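Local structure of esterase (uncultured bacterium FLS12, 4RGY) at residues F5-F10 with M20-P25; L46-G51 with V76-V81; A144-L149 with P206-C211; A193-M198 with L232-M237. The protein is a low-temperature-active alkaline esterase that hydrolyses ester bonds, probably by the catalytic-triad mechanism of the alpha/beta hydrolases. All blocks are in the same frame, centred on the assembly; numbering follows the deposited sequence.

Contact 1 of 4, residues F5-F10 with M20-P25; sequences FQCDFF and MTVILP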
loop_
_atom_site.group_PDB
_atom_site.type_symbol
_atom_site.label_atom_id
_atom_site.label_comp_id
_atom_site.label_asym_id
_atom_site.label_seq_id
_atom_site.Cartn_x
_atom_site.Cartn_y
_atom_site.Cartn_z
ATOM N N PHE A 5 8.859 -2.450 0.976
ATOM C CA PHE A 5 8.539 -1.037 0.867
ATOM C C PHE A 5 7.759 -0.777 -0.395
ATOM O O PHE A 5 8.211 -1.100 -1.499
ATOM C CB PHE A 5 9.818 -0.194 0.849
ATOM C CG PHE A 5 10.676 -0.396 2.050
ATOM C CD1 PHE A 5 11.593 -1.431 2.094
ATOM C CD2 PHE A 5 10.562 0.439 3.149
ATOM C CE1 PHE A 5 12.375 -1.639 3.220
ATOM C CE2 PHE A 5 11.347 0.245 4.272
ATOM C CZ PHE A 5 12.255 -0.799 4.312
ATOM N N GLN A 6 6.586 -0.176 -0.238
ATOM C CA GLN A 6 5.869 0.372 -1.370
ATOM C C GLN A 6 6.164 1.865 -1.373
ATOM O O GLN A 6 5.870 2.576 -0.409
ATOM C CB GLN A 6 4.375 0.086 -1.254
ATOM C CG GLN A 6 4.047 -1.417 -1.238
ATOM C CD GLN A 6 4.347 -2.143 -2.548
ATOM O OE1 GLN A 6 4.592 -1.526 -3.584
ATOM N NE2 GLN A 6 4.322 -3.471 -2.498
ATOM N N CYS A 7 6.785 2.326 -2.448
ATOM C CA CYS A 7 7.357 3.663 -2.503
ATOM C C CYS A 7 6.645 4.496 -3.539
ATOM O O CYS A 7 6.654 4.153 -4.729
ATOM C CB CYS A 7 8.836 3.573 -2.906
ATOM S SG CYS A 7 9.801 2.277 -2.071
ATOM N N ASP A 8 6.046 5.598 -3.107
ATOM C CA ASP A 8 5.402 6.538 -4.010
ATOM C C ASP A 8 6.235 7.812 -4.034
ATOM O O ASP A 8 6.283 8.555 -3.050
ATOM C CB ASP A 8 3.975 6.823 -3.557
ATOM C CG ASP A 8 3.135 5.576 -3.507
ATOM O OD1 ASP A 8 3.225 4.779 -4.456
ATOM O OD2 ASP A 8 2.406 5.380 -2.511
ATOM N N PHE A 9 6.881 8.067 -5.170
ATOM C CA PHE A 9 7.894 9.107 -5.267
ATOM C C PHE A 9 7.726 9.867 -6.574
ATOM O O PHE A 9 6.954 9.466 -7.441
ATOM C CB PHE A 9 9.298 8.483 -5.213
ATOM C CG PHE A 9 9.592 7.573 -6.373
ATOM C CD1 PHE A 9 9.209 6.237 -6.342
ATOM C CD2 PHE A 9 10.239 8.052 -7.502
ATOM C CE1 PHE A 9 9.464 5.401 -7.424
ATOM C CE2 PHE A 9 10.498 7.222 -8.587
ATOM C CZ PHE A 9 10.106 5.895 -8.542
ATOM N N PHE A 10 8.458 10.964 -6.716
ATOM C CA PHE A 10 8.364 11.766 -7.924
ATOM C C PHE A 10 9.553 11.550 -8.837
ATOM O O PHE A 10 10.707 11.610 -8.391
ATOM C CB PHE A 10 8.245 13.262 -7.583
ATOM C CG PHE A 10 7.915 14.117 -8.775
ATOM C CD1 PHE A 10 6.608 14.207 -9.221
ATOM C CD2 PHE A 10 8.906 14.813 -9.452
ATOM C CE1 PHE A 10 6.286 14.976 -10.322
ATOM C CE2 PHE A 10 8.594 15.591 -10.556
ATOM C CZ PHE A 10 7.275 15.676 -10.984
ATOM N N MET A 20 7.394 2.315 -6.903
ATOM C CA MET A 20 8.203 1.106 -7.040
ATOM C C MET A 20 8.051 0.259 -5.785
ATOM O O MET A 20 7.630 0.747 -4.726
ATOM C CB MET A 20 9.679 1.445 -7.256
ATOM C CG MET A 20 10.343 2.117 -6.071
ATOM S SD MET A 20 12.080 2.408 -6.442
ATOM C CE MET A 20 12.494 3.591 -5.164
ATOM N N THR A 21 8.386 -1.026 -5.902
ATOM C CA THR A 21 8.410 -1.924 -4.757
ATOM C C THR A 21 9.857 -2.281 -4.484
ATOM O O THR A 21 10.593 -2.606 -5.414
ATOM C CB THR A 21 7.650 -3.215 -5.076
ATOM O OG1 THR A 21 6.310 -2.885 -5.471
ATOM C CG2 THR A 21 7.621 -4.143 -3.877
ATOM N N VAL A 22 10.268 -2.204 -3.225
ATOM C CA VAL A 22 11.635 -2.538 -2.845
ATOM C C VAL A 22 11.610 -3.547 -1.707
ATOM O O VAL A 22 10.840 -3.408 -0.755
ATOM C CB VAL A 22 12.418 -1.271 -2.415
ATOM C CG1 VAL A 22 13.761 -1.631 -1.803
ATOM C CG2 VAL A 22 12.605 -0.330 -3.606
ATOM N N ILE A 23 12.448 -4.577 -1.802
ATOM C CA ILE A 23 12.652 -5.434 -0.642
ATOM C C ILE A 23 14.101 -5.352 -0.182
ATOM O O ILE A 23 15.026 -5.382 -1.000
ATOM C CB ILE A 23 12.202 -6.883 -0.872
ATOM C CG1 ILE A 23 12.729 -7.427 -2.181
ATOM C CG2 ILE A 23 10.682 -6.974 -0.871
ATOM C CD1 ILE A 23 12.304 -8.873 -2.434
ATOM N N LEU A 24 14.270 -5.196 1.131
ATOM C CA LEU A 24 15.573 -4.988 1.753
ATOM C C LEU A 24 15.787 -6.052 2.800
ATOM O O LEU A 24 14.870 -6.369 3.553
ATOM C CB LEU A 24 15.594 -3.663 2.514
ATOM C CG LEU A 24 16.006 -2.314 1.963
ATOM C CD1 LEU A 24 16.144 -1.337 3.140
ATOM C CD2 LEU A 24 17.307 -2.412 1.173
ATOM N N PRO A 25 17.011 -6.584 2.890
ATOM C CA PRO A 25 17.316 -7.424 4.045
ATOM C C PRO A 25 17.270 -6.596 5.324
ATOM O O PRO A 25 17.690 -5.440 5.314
ATOM C CB PRO A 25 18.754 -7.885 3.770
ATOM C CG PRO A 25 18.952 -7.691 2.276
ATOM C CD PRO A 25 18.138 -6.486 1.944
#

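Contact 2 of 4, residues L46-G51 with V76-V81; sequences LFLLHG and VVMPAV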
loop_
_atom_site.group_PDB
_atom_site.type_symbol
_atom_site.label_atom_id
_atom_site.label_comp_id
_atom_site.label_asym_id
_atom_site.label_seq_id
_atom_site.Cartn_x
_atom_site.Cartn_y
_atom_site.Cartn_z
ATOM N N LEU A 46 19.551 -6.205 -6.916
ATOM C CA LEU A 46 18.997 -6.668 -8.182
ATOM C C LEU A 46 17.853 -5.753 -8.605
ATOM O O LEU A 46 16.871 -5.594 -7.876
ATOM C CB LEU A 46 18.496 -8.108 -8.046
ATOM C CG LEU A 46 17.647 -8.671 -9.186
ATOM C CD1 LEU A 46 18.493 -8.844 -10.441
ATOM C CD2 LEU A 46 17.005 -10.001 -8.786
ATOM N N PHE A 47 17.993 -5.155 -9.779
ATOM C CA PHE A 47 16.904 -4.404 -10.391
ATOM C C PHE A 47 16.110 -5.399 -11.214
ATOM O O PHE A 47 16.653 -6.026 -12.126
ATOM C CB PHE A 47 17.454 -3.256 -11.242
ATOM C CG PHE A 47 18.123 -2.192 -10.417
ATOM C CD1 PHE A 47 19.443 -2.333 -9.998
ATOM C CD2 PHE A 47 17.412 -1.067 -10.016
ATOM C CE1 PHE A 47 20.046 -1.353 -9.201
ATOM C CE2 PHE A 47 18.004 -0.088 -9.232
ATOM C CZ PHE A 47 19.320 -0.229 -8.819
ATOM N N LEU A 48 14.834 -5.559 -10.875
ATOM C CA LEU A 48 14.014 -6.654 -11.393
ATOM C C LEU A 48 12.842 -6.057 -12.152
ATOM O O LEU A 48 11.947 -5.433 -11.569
ATOM C CB LEU A 48 13.553 -7.545 -10.235
ATOM C CG LEU A 48 12.783 -8.825 -10.570
ATOM C CD1 LEU A 48 13.560 -9.742 -11.518
ATOM C CD2 LEU A 48 12.437 -9.569 -9.287
ATOM N N LEU A 49 12.894 -6.219 -13.474
ATOM C CA LEU A 49 12.044 -5.474 -14.398
ATOM C C LEU A 49 10.805 -6.241 -14.853
ATOM O O LEU A 49 10.860 -7.447 -15.120
ATOM C CB LEU A 49 12.866 -5.049 -15.602
ATOM C CG LEU A 49 14.193 -4.375 -15.242
ATOM C CD1 LEU A 49 14.919 -3.952 -16.513
ATOM C CD2 LEU A 49 13.980 -3.201 -14.296
ATOM N N HIS A 50 9.688 -5.526 -14.949
ATOM C CA HIS A 50 8.409 -6.144 -15.322
ATOM C C HIS A 50 8.223 -6.305 -16.825
ATOM O O HIS A 50 8.993 -5.782 -17.627
ATOM C CB HIS A 50 7.221 -5.381 -14.717
ATOM C CG HIS A 50 7.018 -3.994 -15.261
ATOM N ND1 HIS A 50 6.621 -3.744 -16.563
ATOM C CD2 HIS A 50 7.142 -2.781 -14.670
ATOM C CE1 HIS A 50 6.505 -2.437 -16.740
ATOM N NE2 HIS A 50 6.822 -1.831 -15.608
ATOM N N GLY A 51 7.176 -7.036 -17.199
ATOM C CA GLY A 51 6.886 -7.269 -18.602
ATOM C C GLY A 51 5.850 -6.334 -19.207
ATOM O O GLY A 51 5.475 -5.307 -18.606
ATOM N N VAL A 76 16.171 -6.031 -3.637
ATOM C CA VAL A 76 15.545 -6.087 -4.948
ATOM C C VAL A 76 14.712 -4.826 -5.174
ATOM O O VAL A 76 13.914 -4.430 -4.320
ATOM C CB VAL A 76 14.646 -7.331 -5.097
ATOM C CG1 VAL A 76 14.135 -7.441 -6.523
ATOM C CG2 VAL A 76 15.414 -8.603 -4.744
ATOM N N VAL A 77 14.906 -4.203 -6.333
ATOM C CA VAL A 77 14.186 -2.982 -6.689
ATOM C C VAL A 77 13.337 -3.264 -7.916
ATOM O O VAL A 77 13.868 -3.642 -8.959
ATOM C CB VAL A 77 15.159 -1.813 -6.982
ATOM C CG1 VAL A 77 14.407 -0.581 -7.499
ATOM C CG2 VAL A 77 15.961 -1.455 -5.725
ATOM N N MET A 78 12.028 -3.067 -7.789
ATOM C CA MET A 78 11.059 -3.396 -8.824
ATOM C C MET A 78 10.287 -2.138 -9.208
ATOM O O MET A 78 9.328 -1.750 -8.541
ATOM C CB MET A 78 10.109 -4.483 -8.310
ATOM C CG MET A 78 10.787 -5.848 -8.195
ATOM S SD MET A 78 10.061 -6.957 -6.972
ATOM C CE MET A 78 10.578 -6.190 -5.429
ATOM N N PRO A 79 10.707 -1.492 -10.297
ATOM C CA PRO A 79 10.070 -0.235 -10.695
ATOM C C PRO A 79 9.021 -0.426 -11.781
ATOM O O PRO A 79 8.807 -1.561 -12.210
ATOM C CB PRO A 79 11.228 0.530 -11.279
ATOM C CG PRO A 79 12.079 -0.529 -11.938
ATOM C CD PRO A 79 11.924 -1.769 -11.081
ATOM N N ALA A 80 8.366 0.664 -12.176
ATOM C CA ALA A 80 7.326 0.649 -13.203
ATOM C C ALA A 80 7.737 1.511 -14.383
ATOM O O ALA A 80 8.227 2.633 -14.196
ATOM C CB ALA A 80 6.019 1.155 -12.619
ATOM N N VAL A 81 7.534 1.008 -15.600
ATOM C CA VAL A 81 7.829 1.800 -16.795
ATOM C C VAL A 81 6.691 1.826 -17.809
ATOM O O VAL A 81 6.907 2.176 -18.980
ATOM C CB VAL A 81 9.115 1.339 -17.510
ATOM C CG1 VAL A 81 10.298 1.413 -16.552
ATOM C CG2 VAL A 81 8.946 -0.079 -18.069
HETATM O O HOH W 1 9.319 -4.425 -11.657
HETATM O O HOH W 2 10.453 -2.600 -14.343
#

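Contact 3 of 4, residues A144-L149 with P206-C211; sequences AAAASL and PKLYQC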
loop_
_atom_site.group_PDB
_atom_site.type_symbol
_atom_site.label_atom_id
_atom_site.label_comp_id
_atom_site.label_asym_id
_atom_site.label_seq_id
_atom_site.Cartn_x
_atom_site.Cartn_y
_atom_site.Cartn_z
ATOM N N ALA A 144 27.191 -6.054 -13.094
ATOM C CA ALA A 144 27.996 -7.267 -13.044
ATOM C C ALA A 144 27.311 -8.397 -13.804
ATOM O O ALA A 144 27.964 -9.361 -14.213
ATOM C CB ALA A 144 28.228 -7.670 -11.605
ATOM N N ALA A 145 25.994 -8.289 -13.973
ATOM C CA ALA A 145 25.212 -9.355 -14.595
ATOM C C ALA A 145 23.880 -8.814 -15.091
ATOM O O ALA A 145 23.309 -7.903 -14.480
ATOM C CB ALA A 145 24.981 -10.489 -13.616
ATOM N N ALA A 146 23.408 -9.368 -16.204
ATOM C CA ALA A 146 22.131 -9.006 -16.816
ATOM C C ALA A 146 21.469 -10.285 -17.317
ATOM O O ALA A 146 22.118 -11.114 -17.968
ATOM C CB ALA A 146 22.332 -8.013 -17.967
ATOM N N ALA A 147 20.180 -10.447 -17.032
ATOM C CA ALA A 147 19.469 -11.684 -17.334
ATOM C C ALA A 147 18.125 -11.419 -17.984
ATOM O O ALA A 147 17.348 -10.566 -17.511
ATOM C CB ALA A 147 19.266 -12.491 -16.062
ATOM N N SER A 148 17.845 -12.146 -19.063
ATOM C CA SER A 148 16.556 -12.061 -19.736
ATOM C C SER A 148 15.761 -13.352 -19.622
ATOM O O SER A 148 16.270 -14.438 -19.923
ATOM C CB SER A 148 16.753 -11.713 -21.209
ATOM O OG SER A 148 15.541 -11.854 -21.944
ATOM N N LEU A 149 14.506 -13.232 -19.188
ATOM C CA LEU A 149 13.600 -14.375 -19.084
ATOM C C LEU A 149 12.479 -14.203 -20.096
ATOM O O LEU A 149 11.715 -13.238 -20.012
ATOM C CB LEU A 149 13.016 -14.491 -17.671
ATOM C CG LEU A 149 13.992 -14.746 -16.520
ATOM C CD1 LEU A 149 14.656 -13.444 -16.078
ATOM C CD2 LEU A 149 13.267 -15.374 -15.338
ATOM N N PRO A 206 29.402 -7.929 -18.680
ATOM C CA PRO A 206 28.655 -8.526 -17.572
ATOM C C PRO A 206 28.458 -10.017 -17.807
ATOM O O PRO A 206 28.563 -10.471 -18.957
ATOM C CB PRO A 206 27.297 -7.815 -17.646
ATOM C CG PRO A 206 27.532 -6.580 -18.466
ATOM C CD PRO A 206 28.589 -6.973 -19.450
ATOM N N LYS A 207 28.199 -10.768 -16.744
ATOM C CA LYS A 207 27.689 -12.123 -16.889
ATOM C C LYS A 207 26.324 -11.991 -17.566
ATOM O O LYS A 207 25.551 -11.091 -17.218
ATOM C CB LYS A 207 27.543 -12.769 -15.508
ATOM C CG LYS A 207 27.836 -14.261 -15.484
ATOM C CD LYS A 207 27.630 -14.848 -14.091
ATOM C CE LYS A 207 27.975 -16.331 -14.094
ATOM N NZ LYS A 207 27.704 -16.958 -12.777
ATOM N N LEU A 208 26.034 -12.846 -18.543
ATOM C CA LEU A 208 24.810 -12.706 -19.342
ATOM C C LEU A 208 24.005 -13.986 -19.347
ATOM O O LEU A 208 24.556 -15.072 -19.519
ATOM C CB LEU A 208 25.156 -12.294 -20.781
ATOM C CG LEU A 208 25.818 -10.921 -20.888
ATOM C CD1 LEU A 208 26.506 -10.745 -22.234
ATOM C CD2 LEU A 208 24.823 -9.782 -20.656
ATOM N N TYR A 209 22.694 -13.857 -19.158
ATOM C CA TYR A 209 21.801 -14.999 -19.044
ATOM C C TYR A 209 20.609 -14.792 -19.956
ATOM O O TYR A 209 20.048 -13.692 -20.029
ATOM C CB TYR A 209 21.338 -15.174 -17.580
ATOM C CG TYR A 209 20.345 -16.294 -17.344
ATOM C CD1 TYR A 209 18.998 -16.128 -17.636
ATOM C CD2 TYR A 209 20.752 -17.517 -16.806
ATOM C CE1 TYR A 209 18.087 -17.148 -17.429
ATOM C CE2 TYR A 209 19.840 -18.542 -16.583
ATOM C CZ TYR A 209 18.511 -18.352 -16.903
ATOM O OH TYR A 209 17.595 -19.364 -16.700
ATOM N N GLN A 210 20.196 -15.862 -20.611
ATOM C CA GLN A 210 18.999 -15.851 -21.435
ATOM C C GLN A 210 18.250 -17.156 -21.275
ATOM O O GLN A 210 18.843 -18.226 -21.416
ATOM C CB GLN A 210 19.378 -15.686 -22.908
ATOM C CG GLN A 210 18.199 -15.803 -23.863
ATOM C CD GLN A 210 18.603 -15.911 -25.331
ATOM O OE1 GLN A 210 19.780 -16.073 -25.668
ATOM N NE2 GLN A 210 17.619 -15.822 -26.208
ATOM N N CYS A 211 16.947 -17.093 -21.000
ATOM C CA CYS A 211 16.130 -18.302 -21.057
ATOM C C CYS A 211 14.802 -18.048 -21.751
ATOM O O CYS A 211 14.363 -16.906 -21.876
ATOM C CB CYS A 211 15.911 -18.908 -19.661
ATOM S SG CYS A 211 14.677 -18.038 -18.622
HETATM O O HOH W 3 15.112 -14.401 -22.921
#

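Contact 4 of 4, residues A193-M198 with L232-M237; sequences ALAERM and LGLDFM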
loop_
_atom_site.group_PDB
_atom_site.type_symbol
_atom_site.label_atom_id
_atom_site.label_comp_id
_atom_site.label_asym_id
_atom_site.label_seq_id
_atom_site.Cartn_x
_atom_site.Cartn_y
_atom_site.Cartn_z
ATOM N N ALA A 193 22.638 -5.537 -32.564
ATOM C CA ALA A 193 23.733 -4.601 -32.788
ATOM C C ALA A 193 24.551 -4.388 -31.524
ATOM O O ALA A 193 25.787 -4.339 -31.565
ATOM C CB ALA A 193 23.190 -3.260 -33.306
ATOM N N LEU A 194 23.873 -4.254 -30.386
ATOM C CA LEU A 194 24.573 -4.076 -29.126
ATOM C C LEU A 194 25.472 -5.280 -28.826
ATOM O O LEU A 194 26.588 -5.114 -28.324
ATOM C CB LEU A 194 23.585 -3.827 -27.981
ATOM C CG LEU A 194 22.725 -2.553 -28.112
ATOM C CD1 LEU A 194 21.809 -2.433 -26.912
ATOM C CD2 LEU A 194 23.563 -1.289 -28.259
ATOM N N ALA A 195 24.990 -6.481 -29.139
ATOM C CA ALA A 195 25.779 -7.690 -28.952
ATOM C C ALA A 195 27.043 -7.659 -29.816
ATOM O O ALA A 195 28.109 -8.067 -29.371
ATOM C CB ALA A 195 24.940 -8.927 -29.247
ATOM N N GLU A 196 26.938 -7.153 -31.042
ATOM C CA GLU A 196 28.127 -6.993 -31.885
ATOM C C GLU A 196 29.160 -6.058 -31.256
ATOM O O GLU A 196 30.369 -6.292 -31.347
ATOM C CB GLU A 196 27.756 -6.526 -33.301
ATOM C CG GLU A 196 26.941 -7.548 -34.083
ATOM C CD GLU A 196 26.948 -7.294 -35.573
ATOM O OE1 GLU A 196 28.046 -7.151 -36.149
ATOM O OE2 GLU A 196 25.850 -7.231 -36.165
ATOM N N ARG A 197 28.695 -4.987 -30.616
ATOM C CA ARG A 197 29.615 -4.106 -29.901
ATOM C C ARG A 197 30.324 -4.867 -28.791
ATOM O O ARG A 197 31.546 -4.780 -28.643
ATOM C CB ARG A 197 28.881 -2.927 -29.262
ATOM C CG ARG A 197 28.012 -2.117 -30.190
ATOM C CD ARG A 197 27.369 -1.008 -29.366
ATOM N NE ARG A 197 26.475 -0.178 -30.156
ATOM C CZ ARG A 197 25.910 0.945 -29.719
ATOM N NH1 ARG A 197 26.132 1.367 -28.482
ATOM N NH2 ARG A 197 25.111 1.628 -30.519
ATOM N N MET A 198 29.552 -5.607 -28.002
ATOM C CA MET A 198 30.107 -6.314 -26.859
ATOM C C MET A 198 31.133 -7.370 -27.257
ATOM O O MET A 198 32.120 -7.580 -26.555
ATOM C CB MET A 198 28.992 -6.962 -26.045
ATOM C CG MET A 198 29.469 -7.522 -24.726
ATOM S SD MET A 198 28.562 -6.796 -23.365
ATOM C CE MET A 198 28.711 -5.078 -23.869
ATOM N N LEU A 232 28.873 -14.978 -32.360
ATOM C CA LEU A 232 29.791 -13.873 -32.090
ATOM C C LEU A 232 30.861 -14.213 -31.069
ATOM O O LEU A 232 31.866 -13.508 -30.976
ATOM C CB LEU A 232 29.032 -12.634 -31.592
ATOM C CG LEU A 232 28.075 -11.934 -32.548
ATOM C CD1 LEU A 232 27.280 -10.877 -31.793
ATOM C CD2 LEU A 232 28.849 -11.297 -33.682
ATOM N N GLY A 233 30.646 -15.274 -30.289
ATOM C CA GLY A 233 31.560 -15.602 -29.208
ATOM C C GLY A 233 31.238 -14.942 -27.880
ATOM O O GLY A 233 32.044 -14.996 -26.951
ATOM N N LEU A 234 30.057 -14.338 -27.788
ATOM C CA LEU A 234 29.631 -13.646 -26.575
ATOM C C LEU A 234 29.057 -14.652 -25.578
ATOM O O LEU A 234 28.048 -15.296 -25.868
ATOM C CB LEU A 234 28.596 -12.577 -26.956
ATOM C CG LEU A 234 28.094 -11.574 -25.924
ATOM C CD1 LEU A 234 29.267 -10.867 -25.300
ATOM C CD2 LEU A 234 27.163 -10.582 -26.593
ATOM N N ASP A 235 29.697 -14.778 -24.409
ATOM C CA ASP A 235 29.384 -15.808 -23.406
ATOM C C ASP A 235 28.054 -15.598 -22.673
ATOM O O ASP A 235 27.942 -14.729 -21.800
ATOM C CB ASP A 235 30.535 -15.919 -22.387
ATOM C CG ASP A 235 30.419 -17.150 -21.466
ATOM O OD1 ASP A 235 29.492 -17.974 -21.629
ATOM O OD2 ASP A 235 31.284 -17.298 -20.574
ATOM N N PHE A 236 27.062 -16.410 -23.031
ATOM C CA PHE A 236 25.756 -16.427 -22.376
ATOM C C PHE A 236 25.499 -17.784 -21.746
ATOM O O PHE A 236 25.856 -18.833 -22.308
ATOM C CB PHE A 236 24.633 -16.213 -23.396
ATOM C CG PHE A 236 24.213 -14.780 -23.587
ATOM C CD1 PHE A 236 24.961 -13.927 -24.387
ATOM C CD2 PHE A 236 23.029 -14.307 -23.026
ATOM C CE1 PHE A 236 24.567 -12.622 -24.592
ATOM C CE2 PHE A 236 22.625 -12.991 -23.223
ATOM C CZ PHE A 236 23.397 -12.150 -24.017
ATOM N N MET A 237 24.868 -17.777 -20.581
ATOM C CA MET A 237 24.205 -18.971 -20.104
ATOM C C MET A 237 22.844 -18.963 -20.772
ATOM O O MET A 237 22.064 -18.023 -20.576
ATOM C CB MET A 237 24.061 -18.953 -18.579
ATOM C CG MET A 237 23.116 -20.008 -18.038
ATOM S SD MET A 237 23.687 -21.691 -18.326
ATOM C CE MET A 237 25.288 -21.639 -17.529
#

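Contact 1 of 4, residues F5-F10 with M20-P25
F5 and V22 form an antiparallel hydrogen-bonded pair. F5 N donates to V22 O at 2.8 Å, and V22 N returns the bond to F5 O. C7 and M20 repeat this two residues along, with C7 N to M20 O and M20 N to C7 O both at 2.9 Å. Q6 and T21 lie between them as a non-hydrogen-bonded pair. Their side chains run alongside each other in the same direction. The Q6 chain bends at chi2 (-67°), which brings OE1 to 2.9 Å from T21 OG1. T21 OG1 is also hydrogen-bonded to H56 O. The other face of the hairpin is apolar and carries F5, C7, M20 and V22. V22 O lies at the edge of the F5 ring, near its plane. F5 CE1 meets L24 CD1 at 3.8 Å. C7 CB packs on M20 CG at 3.8 Å. M20 CG also reaches F9 CE1 at 3.7 Å, and the two side chains cross at about a right angle. M20 SD makes an oblique Met-aromatic contact, 5.0 Å from the centroid of the F9 ring. Helix 95-110 covers this face through L106 and F110. Strand 75-79 pairs with the far edge of 20-25. Residues F5-D8 pair antiparallel with a strand of the second subunit, which carries the sheet across the interface.

Contact 2 of 4, residues L46-G51 with V76-V81
L46 O accepts a hydrogen bond from V77 N at 2.9 Å and also meets the CA-H of V76. F47 lies alongside V77, both side chains pointing the same way. Its CD2 is 3.9 Å from V77 CB, on the face covered by L103 of helix 95-110. L48 N then donates to V77 O in a nearly straight bond (172°). L48 CB sits on the other face, 3.8 Å from both V76 CG1 and M78 CG. These are neighbouring parallel strands in the central sheet of an alpha/beta hydrolase fold. Past L48 the chains separate. Water 1 donates to both L48 O and P79 O, and water 2 bridges P79 O to H50 N, so two waters replace direct backbone bonds. L49 reaches back with CD2 to P79 CG at 4.0 Å. The L49 side chain also touches the probable nucleophile elbow. H50 restores a direct link. CG lies between its backbone N and carbonyl carbon (chi1 67°), and the imidazole is directed at the second segment. V81 N donates to H50 NE2 at 2.9 Å, tilted 16° from the ring plane. H50 ND1 donates to G51 O at 2.8 Å. The two bonds fix the ring rotation and are consistent with a proton on ND1. V81 CG2 packs on H50 CE1 at 3.6 Å, while P79 O lies near the ring edge.

Contact 3 of 4, residues A144-L149 with P206-C211
Y209, A146 and S148 have the most surface buried between these two parallel strands. Y209 packs against A147, with the two CB atoms 3.7 Å apart. The Y209 ring is set by CG lying opposite its backbone N (chi1 177°). CD1 then lies 4.0 Å from A147 CB, and S148 O is at the ring edge, near its plane. The ring leads away from A147, and Y209 OH is hydrogen-bonded to OE1 of E239 on the neighbouring strand 236-241. The Y209 backbone is gripped as well. Its N donates to A146 O at 3.0 Å, and its O accepts from S148 N at 2.9 Å. That second donor stands 36° above the carbonyl plane.

A146 points to the opposite face, where its CB meets L208 CD2 at 4.1 Å. Its N takes K207 O as acceptor. The pairing belongs to the parallel part of the central sheet of the alpha/beta hydrolase fold, where strand 145-149 lies between 120-125 and 207-213. Helix 247-260 covers the Y209 face, and V257 and Q253 touch the tyrosine.

S148 shares the A146 face. Its O accepts C211 N at 2.9 Å. Its OG is hydrogen-bonded to water 3, which also lies 2.8 Å from C211 O. The water thus lies between the serine side chain and the end of the neighbouring segment. On the Y209 face, C211 SG lies 4.0 Å from L149 CG. K207 sends its extended chain away to W260, where NZ bonds the backbone O and makes a cation-pi contact with the ring.

Contact 4 of 4, residues A193-M198 with L232-M237
M198 and L234 make the tight part of this contact. M198 CG comes to 3.4 Å from L234 CD1, closer than usual for two carbons. The side chains cross at about a right angle. M198 CG lies opposite its backbone N (chi1 -171°), and the chain then bends at chi2 and chi3. Its far end leads away from L234. M137, P140, V205 and P206 also touch this side chain. The other branch of L234, CD2, rests on A195 CB at 3.8 Å. L234 thus straddles one side of helix 191-200 with its two methyl groups. The second segment is the exit from helix 219-232. G233 has positive phi (89°) and closes that helix in a Schellman motif. This turns the chain so that L232 and L234, on either side of the glycine, both point at helix 191-200. The L232 side is looser and nearer solvent. L232 CD1 lies over the helix backbone, 3.8 Å from A195 C, and is 4.0 Å from A195 CB. L232 CD1 is also 3.8 Å from E196 N, and of the E196 side chain it meets CG, at 4.1 Å. No hydrogen bond joins the two segments.

In the fold
All four contacts reach one mixed sheet. Contacts 1 and 2 are neighbours, with centres 10 Å apart, and join where T21 O meets M78 N at 2.8 Å and I23 N meets V76 O at 2.9 Å. Contacts 3 and 4 join similarly, with Q210 N 2.9 Å from M237 O and centres 11 Å apart. Strand 120-125 separates contacts 2 and 3; the nearest atoms of the two contacts are about 6 Å apart and their centres about 14 Å. That strand leads into the probable nucleophile elbow at S126, which likely forms a triad with H245 and D216. H50 and S148 lie near this triad without touching it. Contacts 1 and 4 are peripheral, with centres 33 Å apart.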